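Local coordinates for pyruvate formate-lyase 2 (Archaeoglobus fulgidus, PDB 2F3O), which belongs to the glycyl radical enzymes and probably acts as a lyase, although its substrate is not known, at residues E62-M68 / K310-I314. Residues are numbered along the deposited sequence; the frame is centred on the assembly and turned at random.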
loop_
_atom_site.group_PDB
_atom_site.type_symbol
_atom_site.label_atom_id
_atom_site.label_comp_id
_atom_site.label_asym_id
_atom_site.label_seq_id
_atom_site.Cartn_x
_atom_site.Cartn_y
_atom_site.Cartn_z
ATOM N N GLU A 62 53.440 1.315 -7.174
ATOM C CA GLU A 62 52.015 1.646 -7.086
ATOM C C GLU A 62 51.682 2.837 -6.208
ATOM O O GLU A 62 52.317 3.065 -5.187
ATOM C CB GLU A 62 51.192 0.437 -6.646
ATOM C CG GLU A 62 50.593 -0.309 -7.829
ATOM C CD GLU A 62 49.768 -1.522 -7.440
ATOM O OE1 GLU A 62 49.197 -2.145 -8.364
ATOM O OE2 GLU A 62 49.691 -1.855 -6.232
ATOM N N LEU A 63 50.669 3.579 -6.633
ATOM C CA LEU A 63 50.116 4.700 -5.902
ATOM C C LEU A 63 48.718 4.362 -5.429
ATOM O O LEU A 63 48.208 4.959 -4.478
ATOM C CB LEU A 63 50.030 5.917 -6.803
ATOM C CG LEU A 63 51.360 6.514 -7.239
ATOM C CD1 LEU A 63 51.115 7.892 -7.823
ATOM C CD2 LEU A 63 52.322 6.590 -6.069
ATOM N N ILE A 64 48.089 3.421 -6.128
ATOM C CA ILE A 64 46.769 2.928 -5.765
ATOM C C ILE A 64 46.899 1.424 -5.515
ATOM O O ILE A 64 47.392 0.677 -6.370
ATOM C CB ILE A 64 45.676 3.298 -6.823
ATOM C CG1 ILE A 64 44.988 4.605 -6.455
ATOM C CG2 ILE A 64 44.558 2.297 -6.835
ATOM C CD1 ILE A 64 45.741 5.829 -6.791
ATOM N N VAL A 65 46.518 0.998 -4.313
ATOM C CA VAL A 65 46.735 -0.386 -3.884
ATOM C C VAL A 65 45.430 -1.132 -3.663
ATOM O O VAL A 65 44.366 -0.530 -3.490
ATOM C CB VAL A 65 47.614 -0.473 -2.597
ATOM C CG1 VAL A 65 48.906 0.248 -2.809
ATOM C CG2 VAL A 65 46.895 0.119 -1.405
ATOM N N GLY A 66 45.516 -2.452 -3.650
ATOM C CA GLY A 66 44.319 -3.271 -3.574
ATOM C C GLY A 66 44.265 -4.322 -4.663
ATOM O O GLY A 66 43.509 -4.198 -5.621
ATOM N N THR A 67 45.073 -5.361 -4.521
ATOM C CA THR A 67 45.016 -6.455 -5.456
ATOM C C THR A 67 43.638 -7.096 -5.384
ATOM O O THR A 67 43.018 -7.145 -4.319
ATOM C CB THR A 67 46.122 -7.514 -5.208
ATOM O OG1 THR A 67 46.089 -7.962 -3.848
ATOM C CG2 THR A 67 47.476 -6.935 -5.496
ATOM N N MET A 68 43.147 -7.535 -6.534
ATOM C CA MET A 68 41.846 -8.165 -6.630
ATOM C C MET A 68 41.912 -9.599 -6.150
ATOM O O MET A 68 40.977 -10.097 -5.538
ATOM C CB MET A 68 41.355 -8.117 -8.068
ATOM C CG MET A 68 41.189 -6.710 -8.571
ATOM S SD MET A 68 39.832 -6.642 -9.736
ATOM C CE MET A 68 40.744 -6.543 -11.233
ATOM N N LYS A 310 44.991 -1.663 -12.750
ATOM C CA LYS A 310 44.581 -2.650 -11.760
ATOM C C LYS A 310 43.363 -3.465 -12.159
ATOM O O LYS A 310 43.301 -4.635 -11.821
ATOM C CB LYS A 310 44.453 -2.052 -10.359
ATOM C CG LYS A 310 45.814 -1.790 -9.732
ATOM C CD LYS A 310 45.773 -1.673 -8.226
ATOM C CE LYS A 310 45.980 -3.026 -7.585
ATOM N NZ LYS A 310 46.778 -2.944 -6.335
ATOM N N THR A 311 42.442 -2.891 -12.936
ATOM C CA THR A 311 41.268 -3.654 -13.406
ATOM C C THR A 311 41.599 -4.803 -14.371
ATOM O O THR A 311 40.717 -5.568 -14.750
ATOM C CB THR A 311 40.201 -2.776 -14.068
ATOM O OG1 THR A 311 40.580 -2.503 -15.417
ATOM C CG2 THR A 311 40.019 -1.474 -13.309
ATOM N N ASN A 312 42.869 -4.925 -14.753
ATOM C CA ASN A 312 43.343 -6.048 -15.556
ATOM C C ASN A 312 43.749 -7.262 -14.732
ATOM O O ASN A 312 44.169 -8.267 -15.295
ATOM C CB ASN A 312 44.547 -5.631 -16.379
ATOM C CG ASN A 312 44.183 -4.747 -17.528
ATOM O OD1 ASN A 312 43.803 -5.227 -18.593
ATOM N ND2 ASN A 312 44.331 -3.437 -17.335
ATOM N N GLU A 313 43.646 -7.169 -13.410
ATOM C CA GLU A 313 44.020 -8.277 -12.547
ATOM C C GLU A 313 43.037 -9.449 -12.611
ATOM O O GLU A 313 43.408 -10.583 -12.304
ATOM C CB GLU A 313 44.253 -7.802 -11.108
ATOM C CG GLU A 313 45.442 -6.869 -10.964
ATOM C CD GLU A 313 45.578 -6.258 -9.566
ATOM O OE1 GLU A 313 44.792 -6.619 -8.669
ATOM O OE2 GLU A 313 46.481 -5.414 -9.366
ATOM N N ILE A 314 41.794 -9.201 -13.016
ATOM C CA ILE A 314 40.861 -10.314 -13.182
ATOM C C ILE A 314 40.591 -10.721 -14.614
ATOM O O ILE A 314 40.635 -9.942 -15.554
ATOM C CB ILE A 314 39.503 -10.194 -12.408
ATOM C CG1 ILE A 314 38.652 -9.039 -12.919
ATOM C CG2 ILE A 314 39.721 -10.086 -10.931
ATOM C CD1 ILE A 314 37.208 -9.130 -12.475
#
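Lys310 and Glu62 form a buried salt bridge, one arm of a network in which Lys310 stands between Glu62 and Glu313, joining the loop after helix 39-53 to the type I beta turn Lys310-Glu313, which begins on the last residue of helix 297-310 in the pyruvate formate-lyase-like fold. Lys310 NZ lies 3.1 Å from Glu62 OE2, on its syn side but 33° out of the carboxylate plane; the bond to Glu62 OE1 is weak. Lys310 CD passes 3.4 Å from Ile64 O. The bend at chi3 (90°) then turns CE toward Gly66 O, 3.4 Å from Lys310 CE, and toward Glu62, and chi4 sets NZ beside the Glu62 carboxylate. The third member, Glu313, lies at the far end of the turn, where its OE2 makes a long salt bridge to Lys310 NZ of 3.9 Å. The lysine's positive charge probably offsets the repulsion between the two carboxylates. Replacing this lysine by an alanine is likely to leave Glu62 and Glu313 close together inside the protein without their shared counter-charge, and to open a gap beside Ile64. Glu313 also holds the 62-68 loop directly: its OE1 accepts the backbone N-H of Met68 at 2.8 Å, nearly in line with the carboxylate C-O bond and with an N-H...O angle of 160°.

Beyond the charges, Met68 bends at chi2 and chi3 and crosses Ile314 at about a right angle, its SD 3.6 Å from the methyl CG2 of Ile314 and its CE lying by Lys310 O and Ile314 N. The turn itself is closed by Glu313 N, which hydrogen-bonds to Lys310 O at 3.0 Å. Outside the two segments, Trp258 of helix 250-267 hydrogen-bonds to Gly66 O through NE1 and packs against Lys310 and Met68, while Leu59 N donates a hydrogen bond to Glu62 OE2, the oxygen that also takes Lys310 NZ.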